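Local atomic coordinates of cadherin-related family member 2 (Homo sapiens, PDB entry 5CZR), a protein that forms calcium-dependent heterophilic complexes with CDHR5 on adjacent microvilli and thereby controls how microvilli pack at the apical membrane of epithelial cells. Residues L66-L71 with V93-R98; I144-P149 with Q182-A187; T112-T117 with L208-V213. All blocks are in the same frame, centred on the assembly; numbering follows the deposited sequence.

Interaction 1. Residues L66-L71 with V93-R98; sequences LDYETL and VIVEDR. With CA (calcium ion), chain G; CA (calcium ion), chain F.
Tyr-68 and Asp-97 mark the closest backbone approach, their CA atoms 5.4 Å apart, where the loop 66-71 runs past the end of strand 86-96 without pairing. The Tyr-68 ring lies across Asp-97: CB of Asp-97 sits 3.6 Å from the ring centroid, over one face in a CH-pi contact, while Val-95 O meets the ring edge in its plane, 3.2 Å from CD1. With CG anti to the backbone N (chi1 -175°), Asp-97 carries its carboxylate beyond the ring to a calcium ion, which OD1 binds at 2.2 Å, while OD2 hydrogen-bonds to Met-134. Glu-69, bent at chi2, divides its carboxylate between two ions: OE2 takes this calcium, joined by Arg-98 O, and OE1 takes the second at 2.2 Å. Asp-67 OD1 binds that second ion at 2.1 Å with two waters, and accepts from Glu-69 N in an Asx turn. The ions hold carboxylates that would otherwise probably repel, such as Glu-69 OE2 and Asp-97 OD1, 2.9 Å apart. Glu-18 and Asp-100 bind both ions, and Asp-133 of the second repeat reaches the ion held by Asp-97. Loop and strand end supply ligands for the calcium site between cadherin repeats EC1 and EC2.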
ATOM      1  N   LEU A  66      11.650  -7.600  -1.330  1.00 26.52           N
ATOM      2  CA  LEU A  66      10.607  -7.881  -0.359  1.00 26.67           C
ATOM      3  C   LEU A  66       9.273  -7.379  -0.874  1.00 27.34           C
ATOM      4  O   LEU A  66       9.225  -6.540  -1.757  1.00 27.85           O
ATOM      5  CB  LEU A  66      10.922  -7.194   0.979  1.00 26.65           C
ATOM      6  CG  LEU A  66      12.291  -7.517   1.597  1.00 27.71           C
ATOM      7  CD1 LEU A  66      12.530  -6.710   2.864  1.00 27.27           C
ATOM      8  CD2 LEU A  66      12.388  -9.014   1.924  1.00 28.33           C
ATOM      9  N   ASP A  67       8.184  -7.865  -0.288  1.00 27.90           N
ATOM     10  CA  ASP A  67       6.830  -7.323  -0.575  1.00 28.21           C
ATOM     11  C   ASP A  67       5.879  -7.751   0.532  1.00 27.34           C
ATOM     12  O   ASP A  67       5.617  -8.943   0.692  1.00 28.87           O
ATOM     13  CB  ASP A  67       6.335  -7.806  -1.946  1.00 28.25           C
ATOM     14  CG  ASP A  67       4.963  -7.290  -2.304  1.00 29.95           C
ATOM     15  OD1 ASP A  67       4.414  -6.435  -1.567  1.00 30.99           O
ATOM     16  OD2 ASP A  67       4.418  -7.722  -3.350  1.00 30.34           O
ATOM     17  N   TYR A  68       5.422  -6.789   1.323  1.00 26.46           N
ATOM     18  CA  TYR A  68       4.499  -7.038   2.434  1.00 28.37           C
ATOM     19  C   TYR A  68       3.226  -7.708   1.940  1.00 29.34           C
ATOM     20  O   TYR A  68       2.666  -8.548   2.632  1.00 29.08           O
ATOM     21  CB  TYR A  68       4.138  -5.734   3.148  1.00 29.45           C
ATOM     22  CG  TYR A  68       3.247  -5.911   4.342  1.00 30.56           C
ATOM     23  CD1 TYR A  68       3.783  -6.132   5.628  1.00 31.53           C
ATOM     24  CD2 TYR A  68       1.868  -5.864   4.202  1.00 32.24           C
ATOM     25  CE1 TYR A  68       2.963  -6.311   6.739  1.00 33.58           C
ATOM     26  CE2 TYR A  68       1.032  -6.046   5.301  1.00 33.62           C
ATOM     27  CZ  TYR A  68       1.581  -6.266   6.564  1.00 34.65           C
ATOM     28  OH  TYR A  68       0.737  -6.444   7.628  1.00 36.71           O
ATOM     29  N   GLU A  69       2.798  -7.365   0.724  1.00 29.07           N
ATOM     30  CA  GLU A  69       1.536  -7.845   0.197  1.00 30.51           C
ATOM     31  C   GLU A  69       1.620  -9.322  -0.201  1.00 31.47           C
ATOM     32  O   GLU A  69       0.613  -9.937  -0.463  1.00 29.86           O
ATOM     33  CB  GLU A  69       1.088  -6.972  -0.997  1.00 30.64           C
ATOM     34  CG  GLU A  69       0.421  -5.640  -0.615  1.00 30.43           C
ATOM     35  CD  GLU A  69       1.349  -4.606   0.001  1.00 29.05           C
ATOM     36  OE1 GLU A  69       2.445  -4.378  -0.505  1.00 30.65           O
ATOM     37  OE2 GLU A  69       0.992  -3.963   1.001  1.00 31.02           O
ATOM     38  N   THR A  70       2.830  -9.880  -0.247  1.00 33.13           N
ATOM     39  CA  THR A  70       3.067 -11.239  -0.783  1.00 34.27           C
ATOM     40  C   THR A  70       3.596 -12.199   0.292  1.00 32.77           C
ATOM     41  O   THR A  70       3.189 -13.342   0.329  1.00 32.68           O
ATOM     42  CB  THR A  70       4.027 -11.122  -1.965  1.00 37.73           C
ATOM     43  OG1 THR A  70       3.268 -10.679  -3.086  1.00 40.73           O
ATOM     44  CG2 THR A  70       4.710 -12.428  -2.343  1.00 42.07           C
ATOM     45  N   LEU A  71       4.473 -11.699   1.161  1.00 30.39           N
ATOM     46  CA  LEU A  71       5.146 -12.484   2.192  1.00 30.30           C
ATOM     47  C   LEU A  71       5.528 -11.545   3.338  1.00 29.31           C
ATOM     48  O   LEU A  71       6.536 -10.828   3.253  1.00 29.52           O
ATOM     49  CB  LEU A  71       6.402 -13.109   1.578  1.00 30.30           C
ATOM     50  CG  LEU A  71       7.160 -14.115   2.407  1.00 32.06           C
ATOM     51  CD1 LEU A  71       6.271 -15.327   2.727  1.00 33.50           C
ATOM     52  CD2 LEU A  71       8.398 -14.562   1.653  1.00 32.30           C
ATOM     53  N   VAL A  93      12.117 -12.991   9.808  1.00 29.96           N
ATOM     54  CA  VAL A  93      12.161 -11.704   9.113  1.00 30.85           C
ATOM     55  C   VAL A  93      10.751 -11.102   9.135  1.00 30.78           C
ATOM     56  O   VAL A  93       9.808 -11.749   8.700  1.00 29.49           O
ATOM     57  CB  VAL A  93      12.650 -11.840   7.678  1.00 30.51           C
ATOM     58  CG1 VAL A  93      12.673 -10.475   7.008  1.00 30.83           C
ATOM     59  CG2 VAL A  93      14.049 -12.439   7.650  1.00 30.96           C
ATOM     60  N   ILE A  94      10.626  -9.907   9.702  1.00 30.04           N
ATOM     61  CA  ILE A  94       9.320  -9.208   9.794  1.00 31.47           C
ATOM     62  C   ILE A  94       9.364  -8.046   8.836  1.00 29.77           C
ATOM     63  O   ILE A  94      10.196  -7.137   8.994  1.00 30.15           O
ATOM     64  CB  ILE A  94       9.077  -8.684  11.210  1.00 34.25           C
ATOM     65  CG1 ILE A  94       8.950  -9.859  12.155  1.00 36.50           C
ATOM     66  CG2 ILE A  94       7.818  -7.801  11.279  1.00 35.19           C
ATOM     67  CD1 ILE A  94       9.191  -9.517  13.599  1.00 38.63           C
ATOM     68  N   VAL A  95       8.550  -8.138   7.795  1.00 27.80           N
ATOM     69  CA  VAL A  95       8.517  -7.140   6.775  1.00 28.04           C
ATOM     70  C   VAL A  95       7.493  -6.064   7.198  1.00 28.63           C
ATOM     71  O   VAL A  95       6.377  -6.398   7.535  1.00 27.86           O
ATOM     72  CB  VAL A  95       8.097  -7.757   5.431  1.00 28.49           C
ATOM     73  CG1 VAL A  95       8.047  -6.691   4.337  1.00 29.06           C
ATOM     74  CG2 VAL A  95       9.043  -8.872   5.020  1.00 28.08           C
ATOM     75  N   GLU A  96       7.873  -4.790   7.132  1.00 29.49           N
ATOM     76  CA  GLU A  96       6.948  -3.680   7.394  1.00 32.06           C
ATOM     77  C   GLU A  96       6.252  -3.170   6.135  1.00 30.76           C
ATOM     78  O   GLU A  96       6.872  -3.031   5.072  1.00 28.43           O
ATOM     79  CB  GLU A  96       7.655  -2.519   8.055  1.00 36.46           C
ATOM     80  CG  GLU A  96       7.935  -2.791   9.534  1.00 43.00           C
ATOM     81  CD  GLU A  96       8.287  -1.553  10.389  1.00 47.54           C
ATOM     82  OE1 GLU A  96       8.786  -0.537   9.871  1.00 51.33           O
ATOM     83  OE2 GLU A  96       8.113  -1.617  11.627  1.00 52.61           O
ATOM     84  N   ASP A  97       4.952  -2.932   6.263  1.00 29.11           N
ATOM     85  CA  ASP A  97       4.158  -2.386   5.195  1.00 28.01           C
ATOM     86  C   ASP A  97       4.590  -0.951   4.927  1.00 26.67           C
ATOM     87  O   ASP A  97       4.857  -0.188   5.827  1.00 24.94           O
ATOM     88  CB  ASP A  97       2.678  -2.449   5.554  1.00 28.71           C
ATOM     89  CG  ASP A  97       1.778  -1.989   4.425  1.00 29.96           C
ATOM     90  OD1 ASP A  97       2.021  -2.334   3.234  1.00 28.67           O
ATOM     91  OD2 ASP A  97       0.815  -1.245   4.736  1.00 30.38           O
ATOM     92  N   ARG A  98       4.626  -0.607   3.655  1.00 26.19           N
ATOM     93  CA  ARG A  98       4.835   0.760   3.248  1.00 27.30           C
ATOM     94  C   ARG A  98       3.707   1.132   2.282  1.00 27.14           C
ATOM     95  O   ARG A  98       2.957   0.249   1.807  1.00 26.50           O
ATOM     96  CB  ARG A  98       6.212   0.903   2.598  1.00 27.65           C
ATOM     97  CG  ARG A  98       7.410   0.703   3.549  1.00 28.48           C
ATOM     98  CD  ARG A  98       7.531   1.922   4.450  1.00 29.03           C
ATOM     99  NE  ARG A  98       8.448   1.839   5.565  1.00 30.96           N
ATOM    100  CZ  ARG A  98       8.115   1.465   6.790  1.00 32.05           C
ATOM    101  NH1 ARG A  98       6.882   1.084   7.099  1.00 32.49           N
ATOM    102  NH2 ARG A  98       9.031   1.438   7.700  1.00 32.34           N
TER
HETATM  103 CA    CA G1003       2.257  -1.963   1.119  1.00 27.00          CA
HETATM  104 CA    CA F1002       4.300  -4.350  -1.734  1.00 44.96          CA
HETATM  105  O   HOH W   1       6.161  -4.432  -2.952  1.00 31.46           O
HETATM  106  O   HOH W   2       2.848  -4.006  -3.313  1.00 21.55           O

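Interaction 2. Residues I144-P149 with Q182-A187; sequences IEKVIP and QLELKA
Ile-144 lies side by side with Leu-185, both pointing the same way, its CG1 resting 3.7 Å from CD2 of Leu-185. The CD1 end of Ile-144 extends along the same face to CD2 of Leu-183, and the other branch of that leucine, CD1, meets CG1 of Val-147. Leu-183 is thus a forked knob lodged between Ile-144 and Val-147. Phe-158 and Ile-160 of strand 158-160 cover Ile-144 from the facing sheet, so this side of strands 140-148 and 180-189 belongs to the interior of the second cadherin repeat.

The strands are antiparallel, and a classic beta bulge interrupts them: Glu-145 and Lys-146 both stand opposite Glu-184. Glu-145 N donates to Glu-184 O at 2.8 Å, and Glu-184 N returns a nearly straight bond (174°) to Lys-146 O. Beyond the bulge, Ile-148 and Gln-182 exchange two backbone hydrogen bonds.

On the other face Glu-184 rises, extended, between two neighbours. Its OE1 lies 4.0 Å from CD of Lys-146, while OE2 faces CB of Glu-145 at the same separation. The extra residue turns Glu-145 toward the partner strand, where its CG fits against CB of Lys-186, 3.6 Å away. A glycine in place of Glu-184 would probably uncover the flanks of Lys-146 and Glu-145 that this side chain borders, and leave the Lys-146 ammonium without this nearby opposite charge.

The charged ends themselves do not touch: Lys-146 NZ stays 5.4 Å from Glu-184 OE1. Across these strands the chemistry is therefore divided, with backbone bonds setting the register, apolar branches filling the inner face, and, on the outer face beside Ile-148 and Gln-182, the charged groups of Lys-146 and Glu-184 interacting at most through longer-range electrostatics.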
ATOM      1  N   ILE A 144     -14.913  14.442  -5.658  1.00 31.17           N
ATOM      2  CA  ILE A 144     -15.345  14.866  -6.986  1.00 33.23           C
ATOM      3  C   ILE A 144     -14.363  15.932  -7.471  1.00 32.95           C
ATOM      4  O   ILE A 144     -14.269  16.974  -6.884  1.00 30.18           O
ATOM      5  CB  ILE A 144     -16.773  15.429  -6.949  1.00 33.97           C
ATOM      6  CG1 ILE A 144     -17.765  14.327  -6.568  1.00 35.41           C
ATOM      7  CG2 ILE A 144     -17.128  15.970  -8.314  1.00 35.17           C
ATOM      8  CD1 ILE A 144     -19.162  14.805  -6.224  1.00 33.72           C
ATOM      9  N   GLU A 145     -13.586  15.613  -8.490  1.00 35.12           N
ATOM     10  CA  GLU A 145     -12.487  16.470  -8.919  1.00 37.48           C
ATOM     11  C   GLU A 145     -12.966  17.507  -9.885  1.00 38.94           C
ATOM     12  O   GLU A 145     -12.415  18.591  -9.954  1.00 37.98           O
ATOM     13  CB  GLU A 145     -11.381  15.649  -9.587  1.00 39.09           C
ATOM     14  CG  GLU A 145     -10.520  14.858  -8.624  1.00 40.20           C
ATOM     15  CD  GLU A 145      -9.800  15.752  -7.638  1.00 41.20           C
ATOM     16  OE1 GLU A 145      -8.992  16.599  -8.071  1.00 39.51           O
ATOM     17  OE2 GLU A 145     -10.078  15.618  -6.434  1.00 44.13           O
ATOM     18  N   LYS A 146     -14.002  17.176 -10.641  1.00 39.29           N
ATOM     19  CA  LYS A 146     -14.456  18.074 -11.660  1.00 41.85           C
ATOM     20  C   LYS A 146     -15.852  17.711 -12.060  1.00 39.57           C
ATOM     21  O   LYS A 146     -16.199  16.522 -12.162  1.00 35.37           O
ATOM     22  CB  LYS A 146     -13.529  17.960 -12.862  1.00 48.65           C
ATOM     23  CG  LYS A 146     -13.734  18.969 -13.957  1.00 54.86           C
ATOM     24  CD  LYS A 146     -12.803  18.591 -15.115  1.00 63.89           C
ATOM     25  CE  LYS A 146     -12.173  19.803 -15.769  1.00 69.45           C
ATOM     26  NZ  LYS A 146     -11.877  19.511 -17.192  1.00 72.97           N
ATOM     27  N   VAL A 147     -16.642  18.745 -12.344  1.00 38.57           N
ATOM     28  CA  VAL A 147     -17.949  18.544 -12.937  1.00 39.27           C
ATOM     29  C   VAL A 147     -18.058  19.291 -14.273  1.00 40.82           C
ATOM     30  O   VAL A 147     -17.736  20.474 -14.353  1.00 40.46           O
ATOM     31  CB  VAL A 147     -19.046  19.013 -11.984  1.00 37.82           C
ATOM     32  CG1 VAL A 147     -20.401  18.687 -12.568  1.00 37.26           C
ATOM     33  CG2 VAL A 147     -18.844  18.349 -10.630  1.00 38.76           C
ATOM     34  N   ILE A 148     -18.610  18.605 -15.269  1.00 39.82           N
ATOM     35  CA  ILE A 148     -18.917  19.178 -16.576  1.00 39.67           C
ATOM     36  C   ILE A 148     -20.393  18.964 -16.892  1.00 41.04           C
ATOM     37  O   ILE A 148     -20.874  17.850 -16.703  1.00 40.07           O
ATOM     38  CB  ILE A 148     -18.090  18.463 -17.606  1.00 42.16           C
ATOM     39  CG1 ILE A 148     -16.656  18.887 -17.323  1.00 43.22           C
ATOM     40  CG2 ILE A 148     -18.498  18.843 -19.008  1.00 45.63           C
ATOM     41  CD1 ILE A 148     -15.598  18.663 -18.353  1.00 44.58           C
ATOM     42  N   PRO A 149     -21.130  20.002 -17.304  1.00 43.70           N
ATOM     43  CA  PRO A 149     -20.640  21.388 -17.413  1.00 45.97           C
ATOM     44  C   PRO A 149     -20.250  22.035 -16.083  1.00 46.56           C
ATOM     45  O   PRO A 149     -20.712  21.617 -15.030  1.00 42.56           O
ATOM     46  CB  PRO A 149     -21.829  22.158 -18.037  1.00 47.75           C
ATOM     47  CG  PRO A 149     -22.878  21.135 -18.351  1.00 47.93           C
ATOM     48  CD  PRO A 149     -22.584  19.916 -17.518  1.00 46.00           C
ATOM     49  N   GLN A 182     -20.943  15.059 -16.406  1.00 34.50           N
ATOM     50  CA  GLN A 182     -19.840  14.125 -16.222  1.00 34.59           C
ATOM     51  C   GLN A 182     -19.057  14.480 -14.977  1.00 33.41           C
ATOM     52  O   GLN A 182     -18.603  15.613 -14.839  1.00 34.26           O
ATOM     53  CB  GLN A 182     -18.921  14.167 -17.410  1.00 38.02           C
ATOM     54  CG  GLN A 182     -18.077  12.918 -17.508  1.00 41.02           C
ATOM     55  CD  GLN A 182     -16.794  13.136 -18.275  1.00 43.91           C
ATOM     56  OE1 GLN A 182     -16.006  14.096 -18.047  1.00 46.80           O
ATOM     57  NE2 GLN A 182     -16.532  12.190 -19.153  1.00 43.24           N
ATOM     58  N   LEU A 183     -18.954  13.526 -14.063  1.00 32.99           N
ATOM     59  CA  LEU A 183     -18.263  13.718 -12.798  1.00 33.18           C
ATOM     60  C   LEU A 183     -16.961  12.966 -12.871  1.00 34.66           C
ATOM     61  O   LEU A 183     -16.968  11.759 -13.130  1.00 36.79           O
ATOM     62  CB  LEU A 183     -19.050  13.164 -11.592  1.00 32.64           C
ATOM     63  CG  LEU A 183     -20.162  13.957 -10.905  1.00 33.44           C
ATOM     64  CD1 LEU A 183     -21.080  14.491 -11.960  1.00 35.70           C
ATOM     65  CD2 LEU A 183     -20.957  13.142  -9.914  1.00 33.85           C
ATOM     66  N   GLU A 184     -15.854  13.671 -12.633  1.00 33.17           N
ATOM     67  CA  GLU A 184     -14.578  13.043 -12.537  1.00 32.69           C
ATOM     68  C   GLU A 184     -14.350  12.755 -11.068  1.00 31.15           C
ATOM     69  O   GLU A 184     -14.448  13.646 -10.243  1.00 28.90           O
ATOM     70  CB  GLU A 184     -13.473  13.937 -13.078  1.00 34.08           C
ATOM     71  CG  GLU A 184     -12.121  13.243 -13.092  1.00 34.32           C
ATOM     72  CD  GLU A 184     -10.970  14.160 -13.449  1.00 34.88           C
ATOM     73  OE1 GLU A 184     -11.149  15.044 -14.292  1.00 38.41           O
ATOM     74  OE2 GLU A 184      -9.881  14.009 -12.870  1.00 36.49           O
ATOM     75  N   LEU A 185     -14.083  11.495 -10.750  1.00 31.34           N
ATOM     76  CA  LEU A 185     -13.891  11.080  -9.365  1.00 32.16           C
ATOM     77  C   LEU A 185     -12.463  10.611  -9.163  1.00 32.74           C
ATOM     78  O   LEU A 185     -11.827  10.032 -10.070  1.00 33.52           O
ATOM     79  CB  LEU A 185     -14.869   9.953  -9.003  1.00 32.84           C
ATOM     80  CG  LEU A 185     -16.334  10.170  -9.384  1.00 34.47           C
ATOM     81  CD1 LEU A 185     -17.129   8.894  -9.246  1.00 34.07           C
ATOM     82  CD2 LEU A 185     -16.958  11.295  -8.567  1.00 35.46           C
ATOM     83  N   LYS A 186     -11.992  10.795  -7.947  1.00 33.88           N
ATOM     84  CA  LYS A 186     -10.687  10.313  -7.533  1.00 36.69           C
ATOM     85  C   LYS A 186     -10.828   9.646  -6.143  1.00 34.88           C
ATOM     86  O   LYS A 186     -11.698  10.012  -5.334  1.00 32.87           O
ATOM     87  CB  LYS A 186      -9.740  11.491  -7.455  1.00 39.52           C
ATOM     88  CG  LYS A 186      -8.282  11.127  -7.445  1.00 45.95           C
ATOM     89  CD  LYS A 186      -7.273  12.312  -7.387  1.00 49.64           C
ATOM     90  CE  LYS A 186      -6.026  12.100  -8.305  1.00 54.18           C
ATOM     91  NZ  LYS A 186      -4.936  13.119  -8.184  1.00 50.81           N
ATOM     92  N   ALA A 187      -9.985   8.649  -5.900  1.00 32.55           N
ATOM     93  CA  ALA A 187      -9.829   8.058  -4.595  1.00 31.61           C
ATOM     94  C   ALA A 187      -8.360   8.108  -4.187  1.00 29.67           C
ATOM     95  O   ALA A 187      -7.505   7.693  -4.958  1.00 30.30           O
ATOM     96  CB  ALA A 187     -10.322   6.613  -4.627  1.00 31.77           C
TER

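Interaction 3. Residues T112-T117 with L208-V213; sequences TSINET and LSISVV
Ile-114 and Ile-210 meet on the inward face of a parallel strand pair, 111-115 beside 206-213, which sets a strand near the start of the second cadherin repeat beside its last strand, in a Greek-key beta sandwich. The short strand axes run 28° from parallel.

Backbone hydrogen bonds are the main tie, and they alternate as in a regular parallel ladder. Thr-112 N donates to Ser-209 O at 3.0 Å, Ser-211 N answers to Thr-112 O, Ile-114 N reaches Ser-211 O at 2.8 Å, and Val-213 N closes on Ile-114 O. A fifth bond, Glu-116 N to Val-213 O, is less straight at 147° and carries the pairing into the loop after the strand. CA-H...O contacts lie between these bonds, as from Ser-113 CA to Ser-211 O.

Apolar contacts gather on the buried side. With CG1 lodged between its own backbone N and carbonyl carbon (chi1 54°), Ile-114 leans its CG1 and CD1 on CG2 of Ile-210, each 3.7 Å away. Thr-112 lies alongside Ile-210, its methyl CG2 against CG1, and Phe-125 of the facing sheet also packs on this threonine. Farther along, CB of Glu-116 rests on CG1 of Val-212.

Polar side chains act in two ways. The carboxylate of Glu-116 turns to partners outside the pair, accepting at OE1 from Tyr-174 N and at OE2 from Gln-215 N, which probably fixes its rotation. On the outer face, by contrast, Ser-113 and Asn-115 set oxygens against the hydrocarbon of Val-213: OD1 of Asn-115 lies 3.6 Å from CB of Val-213, and OG of Ser-113 lies 3.4 Å from methyl CG2 of Val-213.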
ATOM      1  N   THR A 112     -25.312   6.349 -15.389  1.00 35.98           N
ATOM      2  CA  THR A 112     -26.651   6.231 -14.864  1.00 35.87           C
ATOM      3  C   THR A 112     -27.534   7.302 -15.474  1.00 36.91           C
ATOM      4  O   THR A 112     -27.074   8.209 -16.166  1.00 35.28           O
ATOM      5  CB  THR A 112     -26.680   6.351 -13.334  1.00 34.41           C
ATOM      6  OG1 THR A 112     -27.952   5.936 -12.868  1.00 35.79           O
ATOM      7  CG2 THR A 112     -26.426   7.774 -12.881  1.00 32.68           C
ATOM      8  N   SER A 113     -28.814   7.157 -15.222  1.00 39.31           N
ATOM      9  CA  SER A 113     -29.801   8.053 -15.735  1.00 42.54           C
ATOM     10  C   SER A 113     -30.705   8.427 -14.572  1.00 42.08           C
ATOM     11  O   SER A 113     -31.120   7.567 -13.811  1.00 44.09           O
ATOM     12  CB  SER A 113     -30.587   7.346 -16.838  1.00 43.80           C
ATOM     13  OG  SER A 113     -31.414   8.266 -17.497  1.00 47.41           O
ATOM     14  N   ILE A 114     -30.944   9.710 -14.382  1.00 41.80           N
ATOM     15  CA  ILE A 114     -31.805  10.133 -13.299  1.00 40.76           C
ATOM     16  C   ILE A 114     -32.847  11.125 -13.759  1.00 41.78           C
ATOM     17  O   ILE A 114     -32.593  11.988 -14.613  1.00 40.07           O
ATOM     18  CB  ILE A 114     -31.011  10.718 -12.130  1.00 40.72           C
ATOM     19  CG1 ILE A 114     -30.088  11.844 -12.592  1.00 40.32           C
ATOM     20  CG2 ILE A 114     -30.215   9.617 -11.441  1.00 40.88           C
ATOM     21  CD1 ILE A 114     -29.441  12.615 -11.451  1.00 40.20           C
ATOM     22  N   ASN A 115     -34.013  11.024 -13.143  1.00 44.30           N
ATOM     23  CA  ASN A 115     -35.126  11.932 -13.428  1.00 45.25           C
ATOM     24  C   ASN A 115     -34.842  13.316 -12.859  1.00 42.20           C
ATOM     25  O   ASN A 115     -34.284  13.415 -11.770  1.00 39.22           O
ATOM     26  CB  ASN A 115     -36.404  11.343 -12.844  1.00 48.32           C
ATOM     27  CG  ASN A 115     -36.861  10.079 -13.581  1.00 52.55           C
ATOM     28  OD1 ASN A 115     -36.739   9.964 -14.812  1.00 50.45           O
ATOM     29  ND2 ASN A 115     -37.405   9.126 -12.826  1.00 53.92           N
ATOM     30  N   GLU A 116     -35.217  14.368 -13.587  1.00 39.98           N
ATOM     31  CA  GLU A 116     -34.901  15.735 -13.171  1.00 39.96           C
ATOM     32  C   GLU A 116     -35.592  16.171 -11.868  1.00 38.51           C
ATOM     33  O   GLU A 116     -35.153  17.113 -11.248  1.00 39.13           O
ATOM     34  CB  GLU A 116     -35.179  16.744 -14.300  1.00 42.66           C
ATOM     35  CG  GLU A 116     -36.596  17.306 -14.311  1.00 48.00           C
ATOM     36  CD  GLU A 116     -36.986  18.068 -15.575  1.00 52.16           C
ATOM     37  OE1 GLU A 116     -36.140  18.694 -16.239  1.00 53.89           O
ATOM     38  OE2 GLU A 116     -38.194  18.030 -15.901  1.00 61.01           O
ATOM     39  N   THR A 117     -36.680  15.516 -11.477  1.00 37.87           N
ATOM     40  CA  THR A 117     -37.400  15.854 -10.238  1.00 39.77           C
ATOM     41  C   THR A 117     -36.923  15.021  -9.042  1.00 39.64           C
ATOM     42  O   THR A 117     -37.552  15.031  -7.993  1.00 39.84           O
ATOM     43  CB  THR A 117     -38.920  15.563 -10.378  1.00 41.69           C
ATOM     44  OG1 THR A 117     -39.098  14.173 -10.715  1.00 40.54           O
ATOM     45  CG2 THR A 117     -39.547  16.456 -11.480  1.00 42.46           C
ATOM     46  N   LEU A 208     -17.964   9.378 -14.235  1.00 34.32           N
ATOM     47  CA  LEU A 208     -19.356   8.985 -14.143  1.00 33.62           C
ATOM     48  C   LEU A 208     -20.211   9.846 -15.093  1.00 34.59           C
ATOM     49  O   LEU A 208     -20.230  11.071 -14.979  1.00 33.26           O
ATOM     50  CB  LEU A 208     -19.824   9.125 -12.701  1.00 33.66           C
ATOM     51  CG  LEU A 208     -21.320   9.022 -12.410  1.00 35.82           C
ATOM     52  CD1 LEU A 208     -21.931   7.706 -12.846  1.00 38.10           C
ATOM     53  CD2 LEU A 208     -21.543   9.210 -10.927  1.00 37.62           C
ATOM     54  N   SER A 209     -20.902   9.197 -16.023  1.00 34.35           N
ATOM     55  CA  SER A 209     -21.823   9.877 -16.920  1.00 36.61           C
ATOM     56  C   SER A 209     -23.244   9.842 -16.393  1.00 35.84           C
ATOM     57  O   SER A 209     -23.783   8.774 -16.113  1.00 35.59           O
ATOM     58  CB  SER A 209     -21.782   9.233 -18.280  1.00 38.87           C
ATOM     59  OG  SER A 209     -20.456   9.328 -18.775  1.00 42.08           O
ATOM     60  N   ILE A 210     -23.817  11.015 -16.211  1.00 35.16           N
ATOM     61  CA  ILE A 210     -25.153  11.131 -15.692  1.00 36.66           C
ATOM     62  C   ILE A 210     -26.007  11.774 -16.747  1.00 37.34           C
ATOM     63  O   ILE A 210     -25.759  12.910 -17.108  1.00 38.26           O
ATOM     64  CB  ILE A 210     -25.194  11.981 -14.405  1.00 37.85           C
ATOM     65  CG1 ILE A 210     -24.345  11.309 -13.307  1.00 35.75           C
ATOM     66  CG2 ILE A 210     -26.647  12.170 -13.911  1.00 37.87           C
ATOM     67  CD1 ILE A 210     -24.265  12.064 -11.996  1.00 36.07           C
ATOM     68  N   SER A 211     -27.008  11.035 -17.237  1.00 37.96           N
ATOM     69  CA  SER A 211     -28.070  11.580 -18.072  1.00 38.38           C
ATOM     70  C   SER A 211     -29.240  12.024 -17.217  1.00 38.80           C
ATOM     71  O   SER A 211     -29.714  11.264 -16.373  1.00 42.56           O
ATOM     72  CB  SER A 211     -28.565  10.528 -19.053  1.00 38.99           C
ATOM     73  OG  SER A 211     -27.544  10.156 -19.952  1.00 39.54           O
ATOM     74  N   VAL A 212     -29.713  13.241 -17.464  1.00 39.24           N
ATOM     75  CA  VAL A 212     -30.880  13.810 -16.794  1.00 39.01           C
ATOM     76  C   VAL A 212     -32.106  13.652 -17.684  1.00 39.73           C
ATOM     77  O   VAL A 212     -32.096  14.092 -18.821  1.00 42.12           O
ATOM     78  CB  VAL A 212     -30.668  15.306 -16.521  1.00 38.90           C
ATOM     79  CG1 VAL A 212     -31.816  15.861 -15.724  1.00 41.25           C
ATOM     80  CG2 VAL A 212     -29.389  15.515 -15.743  1.00 41.49           C
ATOM     81  N   VAL A 213     -33.153  13.009 -17.189  1.00 42.17           N
ATOM     82  CA  VAL A 213     -34.387  12.804 -17.977  1.00 45.42           C
ATOM     83  C   VAL A 213     -35.375  13.976 -17.742  1.00 46.83           C
ATOM     84  O   VAL A 213     -35.712  14.292 -16.596  1.00 43.51           O
ATOM     85  CB  VAL A 213     -35.083  11.459 -17.640  1.00 46.13           C
ATOM     86  CG1 VAL A 213     -36.241  11.183 -18.606  1.00 49.53           C
ATOM     87  CG2 VAL A 213     -34.110  10.302 -17.676  1.00 45.87           C
TER

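From the N terminus, interaction 1 comes first: within the first cadherin repeat it closes the loop from 66-71 to 93-98, bringing the loop before strand 73-81 to the end of strand 86-96 beside the linker calcium ions. The chain then enters the second repeat, where interaction 3 closes a long loop from 112-117 to 208-213. Interaction 2 opens and shuts within that span, so these two nest and neither crosses interaction 1. They share one mixed sheet: strands 180-189 and 206-213 are neighbours, linked by a probable hydrogen bond from Leu-208 N to Leu-183 O (2.8 Å), while 111-115 and 140-148 form its outermost strands. Interactions 1 and 2 lie about 35 Å apart between centres.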